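Local coordinates for mRNA-binding protein PUF3 (Saccharomyces cerevisiae, PDB 3K49) that binds recognition sequences in mRNA 3' untranslated regions, mainly of messages for mitochondrial proteins, and promotes COX17 mRNA decay by speeding its deadenylation, at residues K244-I247 with I248-V251; N278-D281 with L282-K286; D300-P303 with M304-M307; E327-K330 with L331-A335. All blocks are in the same frame, centred on the assembly; numbering follows the deposited sequence.

Interaction 1: K244-I247 with I248-V251; sequences KQEI and IETV
Gln245 and Glu249, one helical turn apart on helix 238-252, join through a hydrogen bond from NE2 of Gln245 to OE2 of Glu249 (3.1 Å, N-H...O angle 158°). The oxygen lies close to the amide plane, but the amide arrives from above the carboxylate, and the two planes stand 83° apart. Gln245 reaches its partner by turning at chi2 (64°), and its CG also packs against Glu249 OE2 at 3.3 Å.

One position further along, the carbonyl oxygen of Glu246 takes two donors from Thr250: the backbone N at 3.0 Å, from above the carbonyl plane, and the hydroxyl OG1 at a short 2.5 Å, almost in line with the C=O bond. OG1 sits beside its own backbone N and can reach back to this oxygen. On the buried side, CG1 of Ile248 lies 3.1 Å from Lys244 O, and Ile247 CG2 approaches Val251 CG2 at 4.2 Å.

Further out, Gln279 NE2 donates to Gln245 OE1, holding the amide from its other end, while Lys244 NZ is bound by the carbonyl oxygens of Tyr274 and Gln232. Ile247 packs on helix 222-230, and Val251 on helix 264-274.

Chemically, the turn has two characters. Its apolar face is built into the repeat stack, whereas among its polar groups the Glu249 carboxylate is held by the Gln245 amide, and the Thr250 hydroxyl by the Glu246 carbonyl; the neutral amide beside Glu249 probably eases its negative charge without forming a salt bridge.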
# COMPACT_ATOMS: atom_id res chain seq x y z
N LYS A 244 19.97 3.70 1.29
CA LYS A 244 19.80 2.45 2.01
C LYS A 244 20.88 2.29 3.08
O LYS A 244 20.63 1.72 4.14
CB LYS A 244 19.81 1.25 1.08
CG LYS A 244 19.46 -0.05 1.78
CD LYS A 244 19.49 -1.22 0.82
CE LYS A 244 19.22 -2.55 1.52
NZ LYS A 244 18.89 -3.62 0.52
N GLN A 245 22.07 2.80 2.79
CA GLN A 245 23.17 2.78 3.74
C GLN A 245 22.92 3.71 4.95
O GLN A 245 23.09 3.30 6.10
CB GLN A 245 24.49 3.13 3.04
CG GLN A 245 25.73 3.06 3.94
CD GLN A 245 26.02 1.66 4.45
OE1 GLN A 245 25.70 0.67 3.80
NE2 GLN A 245 26.63 1.56 5.63
N GLU A 246 22.50 4.95 4.69
CA GLU A 246 22.17 5.90 5.78
C GLU A 246 21.06 5.38 6.67
O GLU A 246 20.96 5.77 7.83
CB GLU A 246 21.77 7.27 5.23
CG GLU A 246 22.61 7.70 4.02
CD GLU A 246 21.99 8.84 3.22
OE1 GLU A 246 21.71 9.91 3.81
OE2 GLU A 246 21.80 8.65 1.99
N ILE A 247 20.21 4.52 6.13
CA ILE A 247 19.13 3.97 6.92
C ILE A 247 19.70 2.91 7.85
O ILE A 247 19.45 2.93 9.04
CB ILE A 247 18.01 3.38 6.06
CG1 ILE A 247 17.32 4.49 5.25
CG2 ILE A 247 17.00 2.67 6.93
CD1 ILE A 247 16.55 3.99 4.03
N ILE A 248 20.50 2.01 7.28
CA ILE A 248 21.22 1.02 8.06
C ILE A 248 22.10 1.69 9.13
O ILE A 248 22.07 1.34 10.32
CB ILE A 248 22.13 0.18 7.16
CG1 ILE A 248 21.32 -0.56 6.09
CG2 ILE A 248 22.94 -0.80 7.99
CD1 ILE A 248 20.28 -1.52 6.65
N GLU A 249 22.90 2.66 8.71
CA GLU A 249 23.80 3.34 9.63
C GLU A 249 22.99 3.97 10.75
O GLU A 249 23.37 3.85 11.90
CB GLU A 249 24.66 4.38 8.92
CG GLU A 249 25.73 3.75 8.04
CD GLU A 249 26.27 4.71 6.98
OE1 GLU A 249 25.61 5.73 6.70
OE2 GLU A 249 27.36 4.43 6.43
N THR A 250 21.86 4.59 10.41
CA THR A 250 21.04 5.24 11.42
C THR A 250 20.41 4.22 12.35
O THR A 250 20.32 4.46 13.55
CB THR A 250 19.93 6.11 10.81
OG1 THR A 250 20.51 7.09 9.95
CG2 THR A 250 19.16 6.81 11.91
N VAL A 251 19.99 3.08 11.80
CA VAL A 251 19.43 2.02 12.62
C VAL A 251 20.52 1.40 13.50
O VAL A 251 20.28 1.04 14.66
CB VAL A 251 18.78 0.90 11.78
CG1 VAL A 251 18.24 -0.19 12.70
CG2 VAL A 251 17.68 1.45 10.90

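Interaction 2: N278-D281 with L282-K286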
# COMPACT_ATOMS: atom_id res chain seq x y z
N ASN A 278 27.23 -7.17 4.99
CA ASN A 278 27.93 -6.18 5.81
C ASN A 278 26.97 -5.32 6.64
O ASN A 278 27.13 -5.18 7.85
CB ASN A 278 28.82 -5.30 4.93
CG ASN A 278 29.93 -4.62 5.71
OD1 ASN A 278 29.78 -4.29 6.89
ND2 ASN A 278 31.06 -4.41 5.05
N GLN A 279 25.97 -4.75 5.97
CA GLN A 279 24.97 -3.92 6.65
C GLN A 279 24.35 -4.66 7.83
O GLN A 279 24.12 -4.09 8.89
CB GLN A 279 23.90 -3.47 5.65
CG GLN A 279 24.44 -2.55 4.57
CD GLN A 279 23.52 -2.42 3.39
OE1 GLN A 279 22.63 -3.24 3.18
NE2 GLN A 279 23.73 -1.38 2.58
N LYS A 280 24.11 -5.95 7.63
CA LYS A 280 23.47 -6.78 8.65
C LYS A 280 24.39 -6.99 9.86
O LYS A 280 23.95 -6.92 11.01
CB LYS A 280 23.07 -8.12 8.06
CG LYS A 280 22.45 -9.09 9.05
CD LYS A 280 21.95 -10.34 8.32
CE LYS A 280 21.29 -9.98 6.99
NZ LYS A 280 20.65 -11.16 6.32
N ASP A 281 25.66 -7.25 9.58
CA ASP A 281 26.63 -7.49 10.64
C ASP A 281 26.87 -6.20 11.40
O ASP A 281 27.06 -6.20 12.62
CB ASP A 281 27.93 -8.05 10.05
CG ASP A 281 27.77 -9.46 9.50
OD1 ASP A 281 27.29 -10.35 10.24
OD2 ASP A 281 28.12 -9.68 8.32
N LEU A 282 26.83 -5.08 10.67
CA LEU A 282 26.92 -3.76 11.28
C LEU A 282 25.86 -3.56 12.36
O LEU A 282 26.13 -2.95 13.40
CB LEU A 282 26.78 -2.69 10.21
CG LEU A 282 27.00 -1.28 10.73
CD1 LEU A 282 28.18 -1.29 11.66
CD2 LEU A 282 27.21 -0.31 9.58
N ILE A 283 24.66 -4.06 12.12
CA ILE A 283 23.57 -3.89 13.06
C ILE A 283 23.66 -4.90 14.21
O ILE A 283 23.40 -4.56 15.36
CB ILE A 283 22.21 -4.04 12.36
CG1 ILE A 283 22.01 -2.93 11.33
CG2 ILE A 283 21.07 -4.07 13.38
CD1 ILE A 283 20.82 -3.16 10.43
N ILE A 284 24.00 -6.13 13.88
CA ILE A 284 24.01 -7.21 14.87
C ILE A 284 25.19 -7.06 15.83
O ILE A 284 25.12 -7.46 16.99
CB ILE A 284 24.05 -8.58 14.18
CG1 ILE A 284 22.86 -8.70 13.23
CG2 ILE A 284 24.04 -9.70 15.22
CD1 ILE A 284 22.80 -9.99 12.46
N SER A 285 26.27 -6.45 15.34
CA SER A 285 27.45 -6.21 16.17
C SER A 285 27.17 -5.22 17.29
O SER A 285 28.04 -4.94 18.12
CB SER A 285 28.61 -5.71 15.30
OG SER A 285 28.37 -4.40 14.82
N LYS A 286 25.95 -4.69 17.32
CA LYS A 286 25.55 -3.75 18.37
C LYS A 286 24.90 -4.50 19.52
O LYS A 286 24.83 -3.99 20.64
CB LYS A 286 24.58 -2.71 17.80
CG LYS A 286 25.15 -1.89 16.65
CD LYS A 286 26.24 -0.95 17.13
CE LYS A 286 26.77 -0.09 16.00
NZ LYS A 286 27.58 1.05 16.51
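Asn278 begins this turn of helix 277-284 by accepting the backbone N of Leu282 at its carbonyl oxygen (2.8 Å). Gln279 follows with a longer bond, its O receiving Ile283 N at 3.3 Å, while CG1 of Ile283 rests 3.4 Å from the same oxygen. The amide end of Gln279 is fixed outside this turn, OE1 by Ser276 N and NE2 by Gln245 OE1.

Lys280 makes the main side-chain contact: it and Ile284 run side by side in the same direction, and CG of the lysine meets CD1 of the isoleucine at 3.5 Å. Extension of CG away from the backbone N (chi1 178°) lays the lysine's aliphatic part there, while Lys280 O accepts Ile284 N and, weakly, Ile283 N. Replacing Ile284 by alanine would probably strip the Lys280 methylene of its apolar neighbour and open a gap where CG2 packs against Ile332.

Asp281 closes the series, its O bonded to Ser285 N at 2.8 Å. The Ser285 hydroxyl donates to Leu282 O (3.0 Å), approaching from 55° above the carbonyl plane, as chi1 of 69° swings OG back towards the helix.

The chemistry is therefore that of a helix running out: mostly i to i+4 backbone bonds, joined at the end by a serine hydroxyl that supplies a donor to a carbonyl of the last turn.

Interaction 3: D300-P303 with M304-M307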
# COMPACT_ATOMS: atom_id res chain seq x y z
N ASP A 300 21.25 -7.27 33.21
CA ASP A 300 19.88 -6.83 32.95
C ASP A 300 19.83 -5.50 32.19
O ASP A 300 18.74 -4.98 31.92
CB ASP A 300 19.10 -6.73 34.26
CG ASP A 300 19.13 -8.02 35.06
OD1 ASP A 300 19.60 -9.05 34.52
OD2 ASP A 300 18.69 -8.00 36.22
N ASP A 301 20.99 -4.96 31.84
CA ASP A 301 21.05 -3.71 31.08
C ASP A 301 21.79 -3.88 29.75
O ASP A 301 21.94 -2.93 28.98
CB ASP A 301 21.66 -2.57 31.91
CG ASP A 301 23.10 -2.82 32.33
OD1 ASP A 301 23.89 -1.85 32.34
OD2 ASP A 301 23.46 -3.98 32.65
N SER A 302 22.24 -5.10 29.47
CA SER A 302 22.78 -5.43 28.16
C SER A 302 21.68 -5.37 27.10
O SER A 302 20.54 -5.76 27.36
CB SER A 302 23.39 -6.83 28.18
OG SER A 302 22.39 -7.81 28.37
N PRO A 303 22.03 -4.87 25.90
CA PRO A 303 21.10 -4.75 24.78
C PRO A 303 20.14 -5.94 24.65
O PRO A 303 18.92 -5.74 24.72
CB PRO A 303 22.03 -4.68 23.57
CG PRO A 303 23.23 -3.97 24.11
CD PRO A 303 23.38 -4.43 25.54
N MET A 304 20.69 -7.14 24.49
CA MET A 304 19.90 -8.36 24.34
C MET A 304 18.77 -8.45 25.35
O MET A 304 17.61 -8.65 24.97
CB MET A 304 20.80 -9.58 24.49
CG MET A 304 21.75 -9.79 23.34
SD MET A 304 20.94 -10.62 21.97
CE MET A 304 20.35 -12.10 22.80
N ILE A 305 19.11 -8.31 26.62
CA ILE A 305 18.14 -8.52 27.70
C ILE A 305 17.09 -7.42 27.75
O ILE A 305 15.92 -7.69 28.01
CB ILE A 305 18.83 -8.59 29.07
CG1 ILE A 305 19.89 -9.69 29.09
CG2 ILE A 305 17.80 -8.81 30.17
CD1 ILE A 305 19.34 -11.07 28.81
N LEU A 306 17.51 -6.18 27.51
CA LEU A 306 16.57 -5.07 27.43
C LEU A 306 15.59 -5.34 26.29
O LEU A 306 14.43 -4.94 26.34
CB LEU A 306 17.30 -3.76 27.15
CG LEU A 306 18.11 -3.12 28.27
CD1 LEU A 306 18.88 -1.94 27.72
CD2 LEU A 306 17.22 -2.70 29.43
N MET A 307 16.08 -6.01 25.25
CA MET A 307 15.28 -6.30 24.07
C MET A 307 14.33 -7.48 24.29
O MET A 307 13.14 -7.37 24.00
CB MET A 307 16.19 -6.51 22.86
CG MET A 307 16.74 -5.20 22.30
SD MET A 307 17.90 -5.40 20.95
CE MET A 307 16.89 -6.27 19.75
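Leu306 packs its two methyl groups against flat peptide units of the incoming loop, CD1 against Asp301 O at 3.5 Å and CD2 against Asp300 O at 3.7 Å. The first bonds of both aspartate side chains, from CA to CB, point away from the helical segment. The other flat element, the pyrrolidine ring of Pro303, begins the helix: its CB abuts the backbone N of Met304, and Pro303 also touches Val256 of helix 255-259.

Ser302 holds the N-cap position. Its carbonyl oxygen takes Leu306 N in a nearly straight bond (3.1 Å, N-H...O angle 173°), the first full turn of helix 303-308. Pro303 O then accepts Met307 N at 2.9 Å. The serine hydroxyl is engaged on the loop side, by the carbonyl oxygen of Glu299, and its chi1 of 67° also sets OG 3.2 Å from CG1 of Ile305. Ile305 further places CG2 near Asp300 CA, at 4.0 Å, so Ile305 packs back on the loop. Asp301 OD2 lies close to the like-charged carboxylate of Glu299.

Met307 runs past the Pro303 carbonyl, with CG 3.3 Å from its oxygen, and continues into the interior. There it meets Ala313, Val316 and Ile317 of helix 313-323, and Ser259 of helix 255-259. Met304 faces Ala335 on helix 326-345, whose Lys342 is touched by Asp300 of the loop. Helix 303-308, in the eighth Pumilio repeat, thus packs against helices 255-259, 313-323 and 326-345.

Interaction 4: E327-K330 with L331-A335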
# COMPACT_ATOMS: atom_id res chain seq x y z
N GLU A 327 28.27 -17.83 13.37
CA GLU A 327 29.10 -17.35 14.47
C GLU A 327 28.37 -16.39 15.42
O GLU A 327 28.60 -16.40 16.63
CB GLU A 327 30.40 -16.73 13.95
CG GLU A 327 31.38 -16.38 15.06
CD GLU A 327 31.53 -17.51 16.07
OE1 GLU A 327 32.23 -18.51 15.76
OE2 GLU A 327 30.95 -17.40 17.18
N GLY A 328 27.49 -15.57 14.86
CA GLY A 328 26.67 -14.68 15.67
C GLY A 328 25.45 -15.40 16.21
O GLY A 328 25.15 -15.35 17.40
N LYS A 329 24.75 -16.08 15.30
CA LYS A 329 23.62 -16.93 15.65
C LYS A 329 23.94 -17.77 16.87
O LYS A 329 23.11 -17.94 17.76
CB LYS A 329 23.27 -17.85 14.47
CG LYS A 329 21.90 -18.51 14.55
CD LYS A 329 21.56 -19.23 13.25
CE LYS A 329 20.14 -19.80 13.28
NZ LYS A 329 19.76 -20.48 12.00
N LYS A 330 25.17 -18.28 16.91
CA LYS A 330 25.65 -19.09 18.02
C LYS A 330 25.43 -18.37 19.35
O LYS A 330 24.80 -18.91 20.27
CB LYS A 330 27.13 -19.41 17.82
CG LYS A 330 27.66 -20.55 18.68
CD LYS A 330 29.03 -21.03 18.19
CE LYS A 330 29.45 -22.33 18.87
NZ LYS A 330 30.65 -22.95 18.22
N LEU A 331 25.95 -17.15 19.44
CA LEU A 331 25.92 -16.38 20.68
C LEU A 331 24.51 -15.93 21.05
O LEU A 331 24.17 -15.83 22.23
CB LEU A 331 26.84 -15.16 20.57
CG LEU A 331 28.15 -15.39 19.80
CD1 LEU A 331 29.00 -14.13 19.79
CD2 LEU A 331 28.93 -16.57 20.36
N ILE A 332 23.69 -15.67 20.04
CA ILE A 332 22.34 -15.18 20.27
C ILE A 332 21.46 -16.24 20.93
O ILE A 332 20.70 -15.95 21.86
CB ILE A 332 21.69 -14.69 18.95
CG1 ILE A 332 22.42 -13.43 18.46
CG2 ILE A 332 20.20 -14.42 19.15
CD1 ILE A 332 21.94 -12.93 17.12
N VAL A 333 21.58 -17.47 20.44
CA VAL A 333 20.75 -18.56 20.94
C VAL A 333 21.02 -18.83 22.41
O VAL A 333 20.11 -18.86 23.23
CB VAL A 333 21.01 -19.86 20.15
CG1 VAL A 333 20.22 -21.01 20.76
CG2 VAL A 333 20.64 -19.68 18.69
N ILE A 334 22.29 -19.03 22.72
CA ILE A 334 22.70 -19.35 24.08
C ILE A 334 22.26 -18.28 25.07
O ILE A 334 21.83 -18.60 26.18
CB ILE A 334 24.23 -19.50 24.19
CG1 ILE A 334 24.71 -20.70 23.36
CG2 ILE A 334 24.65 -19.64 25.64
CD1 ILE A 334 26.21 -20.78 23.22
N ALA A 335 22.36 -17.02 24.67
CA ALA A 335 21.91 -15.91 25.51
C ALA A 335 20.42 -16.04 25.83
O ALA A 335 20.00 -15.84 26.98
CB ALA A 335 22.19 -14.58 24.84
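Gly328 offers one carbonyl oxygen to two backbone donors: Ile332 N, at 3.0 Å and nearly in line with the carbonyl, and Leu331 N, whose bond is weak because its N-H...O angle is only 117°. Lys329 O likewise accepts Val333 N at 3.1 Å, and CG2 of Val333 settles 3.2 Å from that oxygen.

Leu331 carries the side-chain contact. Its CG lies 3.4 Å from Glu327 O, and CD2 approaches the carboxylate oxygen OE2 of Glu327 at 3.9 Å, the two side chains crossing obliquely. The bend of Glu327 at chi2 (46°) brings OE2 near the leucine methyl, while the residue as a whole stays exposed. An alanine in place of Leu331 would be likely to lose the apolar cover over Glu327 O and, with CD2 gone, the contact with OE2. Ile334 extends the same pattern further along, with CG1 3.6 Å from Lys330 O.

The packing partners differ from side to side. Ile332 touches Leu288 and Ser324 in loops, while the exposed Lys330 and Leu331 both reach Lys292 of helix 292-296, and Ile334 meets Leu296 there. This turn of helix 326-345 belongs to the eighth Pumilio repeat of the PUM homology domain, an all-helical repeat fold, and joins that repeat to helix 292-296 and the neighbouring loops.

The four contacts come in order along the chain and lie towards the C-terminal end of the Pumilio homology domain, on the same side of the chain's centre. Interactions 1 and 2 have centres about 11 Å apart, on helices 238-252 and 277-284, and join through Gln245 with Gln279 and Ile248 with Ile283. Interactions 2 and 4, centres about 14 Å apart, meet through Ile284 and Ile332. Interaction 3, on helix 303-308, touches interaction 4 through Met304 and Ala335, their centres also about 14 Å apart. Its nearest atom is about 7 Å from the RNA, against 12 to 14 Å for the others, consistent with interactions 1, 2 and 4 forming a line of packing across repeats 6 to 8, farther from the RNA.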